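Local coordinates for protein tryptophan decarboxylase 1 (Oryza sativa subsp. japonica, PDB 6KHN) that decarboxylates L-tryptophan to tryptamine and 5-hydroxy-L-tryptophan to serotonin, working as a homodimer with pyridoxal 5'-phosphate as cofactor, at residues 122-127 and 382-387; 127-132 and 368-373; 299-304 and 329-334; 355-360 and 372-377. All coordinates share one frame; numbering follows the deposited sequence.

Overall arrangement
Three of the contacts form one cluster. Contacts 1 and 2 share Phe127, and contacts 2 and 4 share Asp372 and Leu373; the centres of 2 and 4 lie about 8 Å apart, those of 1 and 4 about 15 Å. They join the loop linking helices 110-122 and 133-149 to the loops leading up to helix 386-420. Along the chain, contacts 2, 3 and 4 fall within the loop closed by contact 1, contact 3 ending before contact 4 opens. Contact 3 stands apart beside the seven-stranded sheet, its centre about 21 to 29 Å from the other centres. It carries the cofactor lysine, whereas the cluster borders serotonin with His214 and Phe104 of the second subunit, consistent with active sites shared across the dimer.

Contact 1. Residues 122-127 and 382-387; sequences MNTVGF and RRFRGL. With SRO (serotonin), chain D.
Gly126 N donates to Arg382 O at 3.2 Å and 164°, a backbone bond tying the loop after helix 110-122 to Arg382, just ahead of the inverse gamma turn centred on Phe384 that precedes helix 386-420 of this fold-type I decarboxylase. The same oxygen receives a CA-H contact from Val125 CA. This is the tight part: the Arg382 chain turns between its own backbone N and carbonyl carbon (chi1 59°) and lays CD against Gly126 O at 3.4 Å. On both flanks of this bond the contact is looser and relies on water. One water links Thr124 O to Phe384 N, and another joins Gly126 O to Arg382 NH1, lying in the guanidinium plane, while Arg382 NH2 forms a salt bridge with Glu139. Met122 CE merely reaches the edge of the Phe384 ring, 4.0 Å from CD2. Val125 CG2 and the Phe127 ring border serotonin. Replacing Phe127 with an alanine would probably leave the serotonin side chain without a wall on this side and deprive Phe103 of the second subunit of its edge-to-face partner. Val125 O sits over the centre of the Phe127 ring, whose CE2 comes within 3.6 Å of serotonin CA.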
# COMPACT_ATOMS: atom_id res chain seq x y z
N MET A 122 -10.17 12.51 6.51
CA MET A 122 -9.58 13.65 5.81
C MET A 122 -9.14 13.26 4.40
O MET A 122 -9.31 14.03 3.45
CB MET A 122 -8.41 14.21 6.61
CG MET A 122 -8.88 14.67 7.98
SD MET A 122 -7.64 15.57 8.91
CE MET A 122 -6.29 14.39 8.93
N ASN A 123 -8.59 12.05 4.25
CA ASN A 123 -8.40 11.42 2.94
C ASN A 123 -7.55 12.29 2.01
O ASN A 123 -7.84 12.43 0.82
CB ASN A 123 -9.76 11.11 2.29
CG ASN A 123 -9.66 10.03 1.23
OD1 ASN A 123 -8.85 9.12 1.36
ND2 ASN A 123 -10.46 10.13 0.18
N THR A 124 -6.50 12.89 2.57
CA THR A 124 -5.51 13.62 1.79
C THR A 124 -4.59 12.64 1.07
O THR A 124 -4.44 11.48 1.47
CB THR A 124 -4.70 14.57 2.68
OG1 THR A 124 -3.97 13.82 3.66
CG2 THR A 124 -5.64 15.53 3.42
N VAL A 125 -3.98 13.11 -0.02
CA VAL A 125 -3.07 12.32 -0.84
C VAL A 125 -1.73 13.05 -0.86
O VAL A 125 -1.59 14.09 -1.53
CB VAL A 125 -3.60 12.11 -2.26
CG1 VAL A 125 -2.68 11.15 -3.03
CG2 VAL A 125 -5.03 11.58 -2.21
N GLY A 126 -0.74 12.51 -0.16
CA GLY A 126 0.46 13.29 0.06
C GLY A 126 1.62 12.98 -0.87
O GLY A 126 2.74 12.76 -0.40
N PHE A 127 1.40 12.97 -2.19
CA PHE A 127 2.50 12.62 -3.08
C PHE A 127 3.62 13.66 -3.03
O PHE A 127 4.78 13.30 -3.14
CB PHE A 127 2.02 12.42 -4.52
CG PHE A 127 0.84 13.28 -4.90
CD1 PHE A 127 0.99 14.64 -5.13
CD2 PHE A 127 -0.40 12.71 -5.10
CE1 PHE A 127 -0.09 15.43 -5.53
CE2 PHE A 127 -1.49 13.48 -5.47
CZ PHE A 127 -1.33 14.85 -5.69
N ARG A 382 -0.53 8.31 -1.74
CA ARG A 382 -0.23 7.70 -0.44
C ARG A 382 -1.13 8.30 0.63
O ARG A 382 -1.47 9.49 0.60
CB ARG A 382 1.25 7.87 -0.04
CG ARG A 382 1.73 9.32 0.07
CD ARG A 382 3.26 9.43 -0.16
NE ARG A 382 3.99 8.42 0.60
CZ ARG A 382 4.25 8.51 1.90
NH1 ARG A 382 3.84 9.58 2.58
NH2 ARG A 382 4.91 7.54 2.52
N ARG A 383 -1.50 7.45 1.58
CA ARG A 383 -2.32 7.84 2.70
C ARG A 383 -1.49 8.60 3.74
O ARG A 383 -0.25 8.56 3.74
CB ARG A 383 -2.93 6.61 3.37
CG ARG A 383 -4.14 6.08 2.70
CD ARG A 383 -4.52 4.74 3.31
NE ARG A 383 -4.19 4.70 4.72
CZ ARG A 383 -5.01 5.06 5.69
NH1 ARG A 383 -6.24 5.48 5.42
NH2 ARG A 383 -4.59 5.00 6.94
N PHE A 384 -2.20 9.26 4.66
CA PHE A 384 -1.59 9.92 5.81
C PHE A 384 -1.32 8.90 6.92
O PHE A 384 -1.95 8.88 7.98
CB PHE A 384 -2.52 11.05 6.26
CG PHE A 384 -1.94 11.97 7.31
CD1 PHE A 384 -0.65 11.81 7.79
CD2 PHE A 384 -2.72 13.00 7.82
CE1 PHE A 384 -0.15 12.65 8.75
CE2 PHE A 384 -2.23 13.85 8.79
CZ PHE A 384 -0.94 13.68 9.26
N ARG A 385 -0.32 8.04 6.69
CA ARG A 385 -0.02 7.00 7.67
C ARG A 385 0.80 7.52 8.84
O ARG A 385 0.84 6.85 9.88
CB ARG A 385 0.71 5.82 7.02
CG ARG A 385 -0.15 5.04 6.06
CD ARG A 385 0.28 3.59 5.94
NE ARG A 385 0.94 3.31 4.68
CZ ARG A 385 0.30 2.91 3.58
NH1 ARG A 385 -1.02 2.71 3.59
NH2 ARG A 385 1.00 2.68 2.47
N GLY A 386 1.43 8.69 8.71
CA GLY A 386 2.15 9.24 9.85
C GLY A 386 1.26 9.50 11.05
O GLY A 386 1.71 9.40 12.20
N LEU A 387 -0.02 9.84 10.81
CA LEU A 387 -0.91 10.26 11.88
C LEU A 387 -1.07 9.17 12.94
O LEU A 387 -0.89 9.43 14.13
CB LEU A 387 -2.27 10.65 11.30
CG LEU A 387 -3.25 11.29 12.30
CD1 LEU A 387 -2.67 12.58 12.86
CD2 LEU A 387 -4.64 11.52 11.67
OH SRO D . -7.68 11.13 -5.64
CZ3 SRO D . -6.41 10.64 -5.92
CH2 SRO D . -5.99 9.48 -5.27
CZ2 SRO D . -4.72 8.96 -5.53
CE2 SRO D . -3.88 9.62 -6.45
NE1 SRO D . -2.60 9.35 -6.90
CD1 SRO D . -2.24 10.31 -7.80
CG SRO D . -3.30 11.20 -7.92
CD2 SRO D . -4.30 10.77 -7.09
CE3 SRO D . -5.58 11.30 -6.82
CB SRO D . -3.06 12.34 -8.90
CA SRO D . -1.54 12.52 -8.95
NZ SRO D . -0.97 12.24 -10.27
O HOH W 1 -4.82 9.94 4.04
O HOH W 2 3.06 12.28 2.35

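Contact 2. Residues 127-132 and 368-373; sequences FTWQAS and GEVTDL. With SRO (serotonin), chain D.
Asp372 turns its carboxylate back beside its own backbone N, with CG opposite the carbonyl carbon (chi1 -54°), and this sets OD1 directly before Trp129 N. Trp129 in turn swings its indole out opposite its backbone N (chi1 175°), so that the ring is laid broadside to Val370. The Trp129 N to Asp372 OD1 bond is 3.0 Å long and nearly straight, at 168°; it enters on the anti side of the carboxylate, somewhat out of its plane. A water that donates to the same OD1 also accepts from Gln130 N, so two successive amides are tied to this oxygen, one directly and one through water. OD2 is engaged by Ser365. Beside the carboxylate, Thr128 runs alongside Asp372, with Thr128 CB 3.5 Å from Asp372 OD1. The Thr128 hydroxyl faces its own loop instead, with OG1 accepting from Ala131 N at 3.0 Å in an ST motif that braces the type I turn from Trp129 to Ser132. The apolar half of the contact is a CH-pi approach: Val370 CG1 stands over the five-membered ring of Trp129, 3.8 Å from its centroid and close to the ring normal, the two side chains crossing at about a right angle. Pro59 of the second subunit packs on both of them. Within the fold, the turn leads straight into helix 133-149, whose Glu137 takes Trp129 NE1 and whose Thr136 and Glu139 meet Leu373, so the loop between helices 363-366 and 386-420 is fastened against the start of that helix.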
# COMPACT_ATOMS: atom_id res chain seq x y z
N PHE A 127 1.40 12.97 -2.19
CA PHE A 127 2.50 12.62 -3.08
C PHE A 127 3.62 13.66 -3.03
O PHE A 127 4.78 13.30 -3.14
CB PHE A 127 2.02 12.42 -4.52
CG PHE A 127 0.84 13.28 -4.90
CD1 PHE A 127 0.99 14.64 -5.13
CD2 PHE A 127 -0.40 12.71 -5.10
CE1 PHE A 127 -0.09 15.43 -5.53
CE2 PHE A 127 -1.49 13.48 -5.47
CZ PHE A 127 -1.33 14.85 -5.69
N THR A 128 3.28 14.94 -2.85
CA THR A 128 4.27 15.99 -2.63
C THR A 128 4.03 16.63 -1.27
O THR A 128 2.94 16.52 -0.69
CB THR A 128 4.22 17.09 -3.70
OG1 THR A 128 2.88 17.63 -3.78
CG2 THR A 128 4.63 16.54 -5.06
N TRP A 129 5.05 17.33 -0.78
CA TRP A 129 4.88 18.14 0.42
C TRP A 129 3.72 19.11 0.24
O TRP A 129 2.87 19.23 1.12
CB TRP A 129 6.17 18.90 0.75
CG TRP A 129 6.05 19.85 1.92
CD1 TRP A 129 6.29 19.57 3.24
CD2 TRP A 129 5.67 21.23 1.88
NE1 TRP A 129 6.07 20.68 4.01
CE2 TRP A 129 5.70 21.72 3.21
CE3 TRP A 129 5.31 22.11 0.85
CZ2 TRP A 129 5.39 23.04 3.53
CZ3 TRP A 129 5.01 23.43 1.17
CH2 TRP A 129 5.05 23.87 2.50
N GLN A 130 3.67 19.79 -0.91
CA GLN A 130 2.65 20.79 -1.18
C GLN A 130 1.25 20.18 -1.22
O GLN A 130 0.29 20.80 -0.75
CB GLN A 130 2.94 21.50 -2.50
CG GLN A 130 2.02 22.71 -2.78
CD GLN A 130 2.05 23.70 -1.62
OE1 GLN A 130 1.29 23.57 -0.67
NE2 GLN A 130 2.96 24.66 -1.69
N ALA A 131 1.12 18.97 -1.77
CA ALA A 131 -0.17 18.28 -1.82
C ALA A 131 -0.83 18.15 -0.46
O ALA A 131 -2.06 17.94 -0.42
CB ALA A 131 -0.06 16.88 -2.40
N SER A 132 -0.04 18.25 0.67
CA SER A 132 -0.51 18.47 2.04
C SER A 132 0.64 18.55 3.05
O SER A 132 1.09 17.52 3.56
CB SER A 132 -1.49 17.36 2.48
OG SER A 132 -2.08 17.69 3.72
N GLY A 368 14.24 22.38 -3.36
CA GLY A 368 15.06 21.36 -2.74
C GLY A 368 14.91 21.25 -1.25
O GLY A 368 15.56 20.39 -0.65
N GLU A 369 14.07 22.06 -0.62
CA GLU A 369 13.99 22.07 0.83
C GLU A 369 13.02 21.03 1.40
O GLU A 369 12.94 20.91 2.62
CB GLU A 369 13.60 23.47 1.34
CG GLU A 369 14.72 24.57 1.24
CD GLU A 369 16.09 24.22 1.89
OE1 GLU A 369 16.17 23.31 2.75
OE2 GLU A 369 17.11 24.88 1.54
N VAL A 370 12.32 20.26 0.57
CA VAL A 370 11.41 19.22 1.05
C VAL A 370 11.71 17.94 0.27
O VAL A 370 12.22 17.98 -0.85
CB VAL A 370 9.91 19.58 0.89
CG1 VAL A 370 9.57 20.84 1.62
CG2 VAL A 370 9.52 19.72 -0.60
N THR A 371 11.37 16.80 0.87
CA THR A 371 11.38 15.54 0.14
C THR A 371 9.94 15.15 -0.14
O THR A 371 9.17 14.91 0.79
CB THR A 371 12.11 14.42 0.89
OG1 THR A 371 13.39 14.88 1.34
CG2 THR A 371 12.33 13.22 -0.05
N ASP A 372 9.58 15.10 -1.42
CA ASP A 372 8.27 14.58 -1.80
C ASP A 372 8.31 13.06 -1.68
O ASP A 372 9.17 12.40 -2.26
CB ASP A 372 7.92 15.03 -3.21
CG ASP A 372 8.02 16.54 -3.38
OD1 ASP A 372 7.49 17.26 -2.49
OD2 ASP A 372 8.62 17.01 -4.37
N LEU A 373 7.40 12.49 -0.88
CA LEU A 373 7.59 11.10 -0.53
C LEU A 373 7.17 10.15 -1.64
O LEU A 373 7.48 8.96 -1.57
CB LEU A 373 6.87 10.79 0.78
CG LEU A 373 7.53 11.47 2.01
CD1 LEU A 373 6.65 11.33 3.24
CD2 LEU A 373 8.94 10.93 2.30
OH SRO D . -7.68 11.13 -5.64
CZ3 SRO D . -6.41 10.64 -5.92
CH2 SRO D . -5.99 9.48 -5.27
CZ2 SRO D . -4.72 8.96 -5.53
CE2 SRO D . -3.88 9.62 -6.45
NE1 SRO D . -2.60 9.35 -6.90
CD1 SRO D . -2.24 10.31 -7.80
CG SRO D . -3.30 11.20 -7.92
CD2 SRO D . -4.30 10.77 -7.09
CE3 SRO D . -5.58 11.30 -6.82
CB SRO D . -3.06 12.34 -8.90
CA SRO D . -1.54 12.52 -8.95
NZ SRO D . -0.97 12.24 -10.27
O HOH W 3 6.05 19.97 -2.47

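Contact 3. Residues 299-304 and 329-334; sequences AAYAGS and HKWLMT. With PLP (pyridoxal-5'-phosphate), chain C.
Tyr301 and Trp331 pair their rings in the core of the chain, where the loop after strand 294-298 and the short helix 328-331 after the neighbouring parallel strand 323-326 of the seven-stranded sheet come together at the cofactor, as in fold-type I pyridoxal phosphate enzymes. The planes are inclined by only 5°, yet the six-membered rings are slid well apart, with centroids at 4.6 Å, so the overlap is slight: Trp331 CE3 lies over the rim of the tyrosine, 3.6 Å from Tyr301 CE1, while Tyr301 OH hangs over the rim of the indole. Phe104 stacks on Tyr301 as well, and Trp331 NE1 is held by Asp408 of helix 386-420. A leucine in place of Trp331 would probably leave Tyr301 without the indole on this face and Asp408 without the indole N-H. Away from the rings the backbones meet through one water, which accepts from Trp331 N at 2.9 Å, is bonded to Ser304 OG and probably donates to Tyr301 O. Ser304 packs its CB against Trp331 O and sets OG beside Leu332 CB. At the cofactor end, Ala300 CB sits over the pyridine face, 3.5 Å from PLP C2. Lys330 passes Tyr301 CA with its CD at 3.8 Å, runs extended and bends at its last torsion (chi4 -111°), where NZ is joined covalently to PLP C4A at 1.4 Å.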
# COMPACT_ATOMS: atom_id res chain seq x y z
N ALA A 299 14.18 -6.01 10.15
CA ALA A 299 13.79 -6.20 11.54
C ALA A 299 12.29 -6.05 11.69
O ALA A 299 11.80 -5.42 12.64
CB ALA A 299 14.53 -5.23 12.46
N ALA A 300 11.54 -6.64 10.75
CA ALA A 300 10.10 -6.40 10.65
C ALA A 300 9.40 -6.56 11.99
O ALA A 300 8.67 -5.67 12.44
CB ALA A 300 9.48 -7.33 9.60
N TYR A 301 9.63 -7.69 12.65
CA TYR A 301 9.00 -8.00 13.93
C TYR A 301 9.81 -7.46 15.11
O TYR A 301 9.32 -6.64 15.89
CB TYR A 301 8.82 -9.52 14.04
CG TYR A 301 8.53 -10.01 15.45
CD1 TYR A 301 7.31 -9.74 16.06
CD2 TYR A 301 9.47 -10.75 16.15
CE1 TYR A 301 7.02 -10.20 17.34
CE2 TYR A 301 9.20 -11.21 17.44
CZ TYR A 301 7.97 -10.93 18.02
OH TYR A 301 7.69 -11.37 19.30
N ALA A 302 11.07 -7.92 15.23
CA ALA A 302 11.86 -7.70 16.43
C ALA A 302 12.41 -6.28 16.54
O ALA A 302 12.83 -5.89 17.63
CB ALA A 302 13.02 -8.71 16.49
N GLY A 303 12.40 -5.50 15.46
CA GLY A 303 12.86 -4.13 15.57
C GLY A 303 12.15 -3.33 16.64
O GLY A 303 12.76 -2.47 17.28
N SER A 304 10.85 -3.60 16.86
CA SER A 304 10.10 -2.88 17.89
C SER A 304 10.67 -3.13 19.29
O SER A 304 10.68 -2.22 20.13
CB SER A 304 8.62 -3.27 17.85
OG SER A 304 7.99 -2.79 16.66
N HIS A 329 3.33 -2.20 12.56
CA HIS A 329 2.10 -2.98 12.49
C HIS A 329 2.28 -4.43 12.91
O HIS A 329 1.32 -5.21 12.84
CB HIS A 329 1.45 -2.89 11.10
CG HIS A 329 2.17 -3.63 10.01
ND1 HIS A 329 2.34 -3.09 8.75
CD2 HIS A 329 2.72 -4.87 9.96
CE1 HIS A 329 2.98 -3.95 7.98
NE2 HIS A 329 3.22 -5.04 8.69
N LYS A 330 3.47 -4.82 13.35
CA LYS A 330 3.56 -6.12 14.00
C LYS A 330 3.53 -5.90 15.51
O LYS A 330 2.51 -6.17 16.15
CB LYS A 330 4.82 -6.87 13.55
CG LYS A 330 4.66 -7.54 12.18
CD LYS A 330 5.89 -8.35 11.78
CE LYS A 330 5.88 -8.61 10.28
NZ LYS A 330 5.65 -10.04 9.91
N TRP A 331 4.58 -5.32 16.07
CA TRP A 331 4.74 -5.32 17.52
C TRP A 331 4.79 -3.92 18.12
O TRP A 331 5.29 -3.73 19.24
CB TRP A 331 6.01 -6.11 17.86
CG TRP A 331 6.06 -6.74 19.23
CD1 TRP A 331 5.06 -6.79 20.14
CD2 TRP A 331 7.19 -7.38 19.83
NE1 TRP A 331 5.49 -7.44 21.28
CE2 TRP A 331 6.80 -7.81 21.11
CE3 TRP A 331 8.50 -7.65 19.39
CZ2 TRP A 331 7.67 -8.48 21.98
CZ3 TRP A 331 9.36 -8.30 20.26
CH2 TRP A 331 8.95 -8.72 21.53
N LEU A 332 4.27 -2.91 17.42
CA LEU A 332 4.23 -1.58 18.02
C LEU A 332 2.83 -0.96 17.99
O LEU A 332 2.68 0.26 17.86
CB LEU A 332 5.25 -0.65 17.36
CG LEU A 332 5.77 0.41 18.34
CD1 LEU A 332 6.58 -0.23 19.46
CD2 LEU A 332 6.58 1.50 17.62
N MET A 333 1.79 -1.80 18.11
CA MET A 333 0.43 -1.33 18.43
C MET A 333 -0.12 -0.35 17.39
O MET A 333 -0.90 0.54 17.73
CB MET A 333 0.39 -0.69 19.82
CG MET A 333 0.36 -1.68 20.99
SD MET A 333 0.44 -0.79 22.56
CE MET A 333 2.18 -0.49 22.67
N THR A 334 0.28 -0.50 16.14
CA THR A 334 -0.15 0.37 15.05
C THR A 334 -0.76 -0.52 13.98
O THR A 334 -0.04 -1.30 13.36
CB THR A 334 1.04 1.15 14.47
OG1 THR A 334 1.70 1.88 15.51
CG2 THR A 334 0.59 2.11 13.39
N1 PLP C . 10.14 -10.03 7.35
C2 PLP C . 10.06 -10.60 8.61
C2A PLP C . 11.28 -10.85 9.45
C3 PLP C . 8.82 -10.96 9.12
O3 PLP C . 8.80 -11.52 10.37
C4 PLP C . 7.64 -10.74 8.38
C4A PLP C . 6.27 -10.96 9.00
C5 PLP C . 7.72 -10.15 7.12
C6 PLP C . 8.98 -9.81 6.61
C5A PLP C . 6.44 -9.92 6.30
O4P PLP C . 6.61 -8.81 5.43
P PLP C . 5.37 -8.01 4.72
O1P PLP C . 4.17 -8.95 4.79
O2P PLP C . 5.07 -6.69 5.46
O3P PLP C . 5.67 -7.69 3.27
O HOH W 4 7.31 -4.79 15.24

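Contact 4. Residues 355-360 and 372-377; sequences TNPEYL and DLKDMQ. With SRO (serotonin), chain D.
Thr355 meets Lys374 and Asp375 in a polar knot between two loops, each with a 3-10 turn, one bearing Tyr359, the active-site proton donor. Lys374 NZ gives one hydrogen bond to Thr355 OG1 at 3.0 Å and another, as a salt bridge, to OD1 of its neighbour Asp375 at 2.9 Å, approaching on the syn side of the carboxylate. A bend at the end of the lysine chain (chi4 85°) turns NZ to these acceptors. OD1 serves several donors: a water probably donates a hydrogen bond to it at 2.7 Å, and Thr355 N adds a weak bond of 3.3 Å. That water is also bonded to Thr355 OG1. The aliphatic part of the lysine runs antiparallel to the Leu360 side chain, CE lying 3.8 Å from Leu360 CD1, and the Lys374 backbone N hydrogen-bonds to Phe127 O. Leu360 CG lies over one face of the Tyr359 ring, near its rim; Tyr359 OH is hydrogen-bonded to His214 of the second subunit and modelled at covalent distance from serotonin NZ. Asp375 is likely to balance the lysine charge, and the ion pair orients NZ and OD1 for the two bonds to Thr355 that join the loops.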
# COMPACT_ATOMS: atom_id res chain seq x y z
N THR A 355 10.33 11.04 -9.97
CA THR A 355 9.76 11.50 -11.22
C THR A 355 9.60 13.01 -11.12
O THR A 355 9.69 13.59 -10.04
CB THR A 355 8.42 10.82 -11.49
OG1 THR A 355 7.55 11.09 -10.39
CG2 THR A 355 8.59 9.32 -11.60
N ASN A 356 9.37 13.67 -12.25
CA ASN A 356 9.13 15.11 -12.23
C ASN A 356 8.03 15.51 -13.21
O ASN A 356 8.21 16.41 -14.03
CB ASN A 356 10.43 15.88 -12.47
CG ASN A 356 10.34 17.32 -11.99
OD1 ASN A 356 9.53 17.66 -11.10
ND2 ASN A 356 11.15 18.19 -12.59
N PRO A 357 6.85 14.89 -13.12
CA PRO A 357 5.77 15.26 -14.03
C PRO A 357 5.35 16.71 -13.85
O PRO A 357 5.34 17.25 -12.74
CB PRO A 357 4.64 14.30 -13.65
CG PRO A 357 4.89 14.02 -12.22
CD PRO A 357 6.37 13.98 -12.06
N GLU A 358 4.98 17.34 -14.98
CA GLU A 358 4.69 18.77 -14.99
C GLU A 358 3.53 19.12 -14.05
O GLU A 358 3.60 20.11 -13.33
CB GLU A 358 4.36 19.21 -16.42
CG GLU A 358 4.03 20.69 -16.54
CD GLU A 358 5.24 21.57 -16.27
OE1 GLU A 358 6.37 21.16 -16.63
OE2 GLU A 358 5.06 22.67 -15.70
N TYR A 359 2.48 18.29 -14.03
CA TYR A 359 1.29 18.65 -13.28
C TYR A 359 1.52 18.64 -11.77
O TYR A 359 0.72 19.24 -11.03
CB TYR A 359 0.12 17.72 -13.66
CG TYR A 359 0.11 16.40 -12.93
CD1 TYR A 359 1.02 15.39 -13.25
CD2 TYR A 359 -0.83 16.15 -11.93
CE1 TYR A 359 1.01 14.18 -12.58
CE2 TYR A 359 -0.85 14.94 -11.26
CZ TYR A 359 0.07 13.96 -11.58
OH TYR A 359 0.04 12.75 -10.91
N LEU A 360 2.61 18.03 -11.29
CA LEU A 360 2.96 18.01 -9.88
C LEU A 360 3.93 19.12 -9.47
O LEU A 360 4.20 19.26 -8.27
CB LEU A 360 3.57 16.65 -9.50
CG LEU A 360 2.51 15.54 -9.48
CD1 LEU A 360 3.06 14.29 -8.84
CD2 LEU A 360 1.24 16.03 -8.74
N ASP A 372 9.58 15.10 -1.42
CA ASP A 372 8.27 14.58 -1.80
C ASP A 372 8.31 13.06 -1.68
O ASP A 372 9.17 12.40 -2.26
CB ASP A 372 7.92 15.03 -3.21
CG ASP A 372 8.02 16.54 -3.38
OD1 ASP A 372 7.49 17.26 -2.49
OD2 ASP A 372 8.62 17.01 -4.37
N LEU A 373 7.40 12.49 -0.88
CA LEU A 373 7.59 11.10 -0.53
C LEU A 373 7.17 10.15 -1.64
O LEU A 373 7.48 8.96 -1.57
CB LEU A 373 6.87 10.79 0.78
CG LEU A 373 7.53 11.47 2.01
CD1 LEU A 373 6.65 11.33 3.24
CD2 LEU A 373 8.94 10.93 2.30
N LYS A 374 6.52 10.65 -2.70
CA LYS A 374 6.41 9.84 -3.91
C LYS A 374 7.78 9.41 -4.45
O LYS A 374 7.87 8.38 -5.13
CB LYS A 374 5.65 10.60 -5.00
CG LYS A 374 6.38 11.82 -5.52
CD LYS A 374 5.75 12.29 -6.82
CE LYS A 374 6.45 13.52 -7.36
NZ LYS A 374 7.64 13.11 -8.15
N ASP A 375 8.84 10.16 -4.16
CA ASP A 375 10.18 9.83 -4.65
C ASP A 375 10.89 8.82 -3.76
O ASP A 375 12.07 8.54 -4.00
CB ASP A 375 11.02 11.10 -4.78
CG ASP A 375 10.47 12.08 -5.83
OD1 ASP A 375 9.76 11.64 -6.76
OD2 ASP A 375 10.74 13.29 -5.73
N MET A 376 10.20 8.27 -2.75
CA MET A 376 10.77 7.28 -1.84
C MET A 376 10.01 5.97 -1.87
O MET A 376 10.13 5.16 -0.94
CB MET A 376 10.78 7.83 -0.41
CG MET A 376 11.64 9.06 -0.17
SD MET A 376 13.38 8.61 -0.08
CE MET A 376 13.44 7.78 1.51
N GLN A 377 9.19 5.73 -2.89
CA GLN A 377 8.28 4.59 -2.88
C GLN A 377 7.99 4.21 -4.32
O GLN A 377 8.45 4.87 -5.25
CB GLN A 377 6.99 4.92 -2.11
CG GLN A 377 6.20 6.03 -2.76
CD GLN A 377 4.86 6.31 -2.10
OE1 GLN A 377 4.67 6.08 -0.90
NE2 GLN A 377 3.92 6.81 -2.89
OH SRO D . -7.68 11.13 -5.64
CZ3 SRO D . -6.41 10.64 -5.92
CH2 SRO D . -5.99 9.48 -5.27
CZ2 SRO D . -4.72 8.96 -5.53
CE2 SRO D . -3.88 9.62 -6.45
NE1 SRO D . -2.60 9.35 -6.90
CD1 SRO D . -2.24 10.31 -7.80
CG SRO D . -3.30 11.20 -7.92
CD2 SRO D . -4.30 10.77 -7.09
CE3 SRO D . -5.58 11.30 -6.82
CB SRO D . -3.06 12.34 -8.90
CA SRO D . -1.54 12.52 -8.95
NZ SRO D . -0.97 12.24 -10.27
O HOH W 5 8.35 9.79 -8.14